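Side-chain contact in uridylate-specific endoribonuclease nsp11 (Prrsv 16244b, PDB 5EYI), which probably cleaves viral RNA at uridylates, degrading the polyuridine ends made during replication and thereby keeping host double-stranded RNA sensors from being activated: residues E189-P194 / W201-D206. The protein carries 1 engineered substitution. Numbering follows the deposited sequence.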
loop_
_atom_site.group_PDB
_atom_site.type_symbol
_atom_site.label_atom_id
_atom_site.label_comp_id
_atom_site.label_asym_id
_atom_site.label_seq_id
_atom_site.Cartn_x
_atom_site.Cartn_y
_atom_site.Cartn_z
ATOM N N GLU A 189 13.570 3.530 1.753
ATOM C CA GLU A 189 13.381 4.581 2.791
ATOM C C GLU A 189 12.408 5.684 2.391
ATOM O O GLU A 189 11.540 6.064 3.174
ATOM C CB GLU A 189 14.715 5.262 3.144
ATOM C CG GLU A 189 15.547 4.599 4.234
ATOM C CD GLU A 189 16.987 5.140 4.320
ATOM O OE1 GLU A 189 17.456 5.838 3.381
ATOM O OE2 GLU A 189 17.674 4.855 5.332
ATOM N N ALA A 190 12.560 6.184 1.169
ATOM C CA ALA A 190 11.715 7.254 0.641
ATOM C C ALA A 190 10.225 6.891 0.539
ATOM O O ALA A 190 9.369 7.790 0.448
ATOM C CB ALA A 190 12.232 7.707 -0.718
ATOM N N TYR A 191 9.916 5.594 0.549
ATOM C CA TYR A 191 8.529 5.115 0.492
ATOM C C TYR A 191 7.919 4.749 1.845
ATOM O O TYR A 191 6.709 4.523 1.919
ATOM C CB TYR A 191 8.458 3.896 -0.419
ATOM C CG TYR A 191 9.024 4.127 -1.802
ATOM C CD1 TYR A 191 8.322 4.861 -2.746
ATOM C CD2 TYR A 191 10.260 3.616 -2.163
ATOM C CE1 TYR A 191 8.829 5.079 -4.014
ATOM C CE2 TYR A 191 10.782 3.822 -3.429
ATOM C CZ TYR A 191 10.061 4.554 -4.353
ATOM O OH TYR A 191 10.560 4.759 -5.612
ATOM N N LEU A 192 8.732 4.711 2.903
ATOM C CA LEU A 192 8.304 4.158 4.194
ATOM C C LEU A 192 7.730 5.157 5.199
ATOM O O LEU A 192 7.431 4.760 6.325
ATOM C CB LEU A 192 9.466 3.400 4.858
ATOM C CG LEU A 192 10.036 2.202 4.094
ATOM C CD1 LEU A 192 11.107 1.512 4.927
ATOM C CD2 LEU A 192 8.951 1.215 3.674
ATOM N N HIS A 193 7.551 6.426 4.822
ATOM C CA HIS A 193 7.022 7.429 5.759
ATOM C C HIS A 193 5.855 8.202 5.162
ATOM O O HIS A 193 5.928 9.420 5.012
ATOM C CB HIS A 193 8.145 8.370 6.204
ATOM C CG HIS A 193 9.361 7.649 6.685
ATOM N ND1 HIS A 193 9.385 6.943 7.869
ATOM C CD2 HIS A 193 10.580 7.481 6.118
ATOM C CE1 HIS A 193 10.576 6.390 8.023
ATOM N NE2 HIS A 193 11.319 6.699 6.973
ATOM N N PRO A 194 4.761 7.496 4.820
ATOM C CA PRO A 194 3.632 8.191 4.218
ATOM C C PRO A 194 2.887 9.050 5.244
ATOM O O PRO A 194 2.825 8.704 6.429
ATOM C CB PRO A 194 2.747 7.045 3.727
ATOM C CG PRO A 194 2.975 5.966 4.729
ATOM C CD PRO A 194 4.438 6.080 5.095
ATOM N N TRP A 201 2.432 2.280 -3.402
ATOM C CA TRP A 201 3.373 2.849 -4.364
ATOM C C TRP A 201 3.511 1.932 -5.581
ATOM O O TRP A 201 3.541 0.712 -5.428
ATOM C CB TRP A 201 4.748 3.011 -3.733
ATOM C CG TRP A 201 4.831 3.909 -2.543
ATOM C CD1 TRP A 201 4.842 3.535 -1.226
ATOM C CD2 TRP A 201 4.970 5.331 -2.556
ATOM N NE1 TRP A 201 4.968 4.644 -0.415
ATOM C CE2 TRP A 201 5.057 5.758 -1.204
ATOM C CE3 TRP A 201 5.031 6.290 -3.579
ATOM C CZ2 TRP A 201 5.191 7.105 -0.849
ATOM C CZ3 TRP A 201 5.167 7.629 -3.229
ATOM C CH2 TRP A 201 5.246 8.024 -1.873
ATOM N N LYS A 202 3.604 2.505 -6.777
ATOM C CA LYS A 202 3.949 1.730 -7.981
ATOM C C LYS A 202 5.418 1.946 -8.318
ATOM O O LYS A 202 5.886 3.079 -8.352
ATOM C CB LYS A 202 3.082 2.126 -9.179
ATOM C CG LYS A 202 1.698 1.499 -9.188
ATOM C CD LYS A 202 1.315 0.971 -10.575
ATOM C CE LYS A 202 1.022 2.094 -11.561
ATOM N NZ LYS A 202 0.769 1.576 -12.935
ATOM N N MET A 203 6.148 0.862 -8.550
ATOM C CA MET A 203 7.564 0.959 -8.908
ATOM C C MET A 203 8.005 -0.306 -9.618
ATOM O O MET A 203 7.205 -1.210 -9.865
ATOM C CB MET A 203 8.431 1.248 -7.663
ATOM C CG MET A 203 8.351 0.197 -6.566
ATOM S SD MET A 203 9.093 0.738 -5.005
ATOM C CE MET A 203 10.813 0.599 -5.444
ATOM N N MET A 204 9.274 -0.346 -9.986
ATOM C CA MET A 204 9.848 -1.514 -10.608
ATOM C C MET A 204 10.915 -2.123 -9.709
ATOM O O MET A 204 11.653 -1.403 -9.019
ATOM C CB MET A 204 10.402 -1.166 -11.989
ATOM C CG MET A 204 9.321 -1.089 -13.062
ATOM S SD MET A 204 10.058 -0.830 -14.674
ATOM C CE MET A 204 8.934 -1.732 -15.736
ATOM N N LEU A 205 10.945 -3.458 -9.714
ATOM C CA LEU A 205 11.966 -4.261 -9.052
ATOM C C LEU A 205 12.472 -5.246 -10.088
ATOM O O LEU A 205 11.685 -6.044 -10.612
ATOM C CB LEU A 205 11.370 -4.997 -7.857
ATOM C CG LEU A 205 12.190 -6.084 -7.163
ATOM C CD1 LEU A 205 13.604 -5.634 -6.827
ATOM C CD2 LEU A 205 11.468 -6.506 -5.898
ATOM N N ASP A 206 13.768 -5.164 -10.409
ATOM C CA ASP A 206 14.371 -5.956 -11.499
ATOM C C ASP A 206 13.617 -5.759 -12.824
ATOM O O ASP A 206 13.437 -6.702 -13.581
ATOM C CB ASP A 206 14.425 -7.459 -11.126
ATOM C CG ASP A 206 15.218 -7.730 -9.857
ATOM O OD1 ASP A 206 16.213 -7.016 -9.606
ATOM O OD2 ASP A 206 14.868 -8.678 -9.116
#
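Ala190 enters the contact through its backbone, the carbonyl O standing 4.4 Å from Trp201 CZ2, a loose, marginal contact. Tyr191 carries nearly everything else. Its CG lies anti to the carbonyl carbon, beside the backbone N (chi1 -54°), and the ring runs along the strand past Trp201 to Met203. Three measurements define the meeting with Trp201. Tyr191 CB sits over the face of the five-membered ring, 3.8 Å from its centroid, a CH-pi contact. Tyr191 CD1 then comes down on the same indole, 3.4 Å from Trp201 CD2. The two ring planes stand at 70°, so the pair is T-shaped, the tyrosine giving its edge and the tryptophan its face. This packing belongs to the C-terminal NendoU domain: the loop that follows strand 173-180 covers strand 198-205, an outer strand of a three-stranded antiparallel sheet, with Leu212 of the neighbouring strand 208-215 also touching Tyr191. Farther out, Met203 SD stands over one face of the phenol, 4.1 Å from the ring centroid, a Met-aromatic contact. Bent at its last torsion, the thioether also brings Met203 CE within 3.8 Å of Tyr191 CE2. The Tyr191 carbonyl O accepts a hydrogen bond from Trp201 NE1 at 2.9 Å, but the N-H...O angle of 129° marks it as weak.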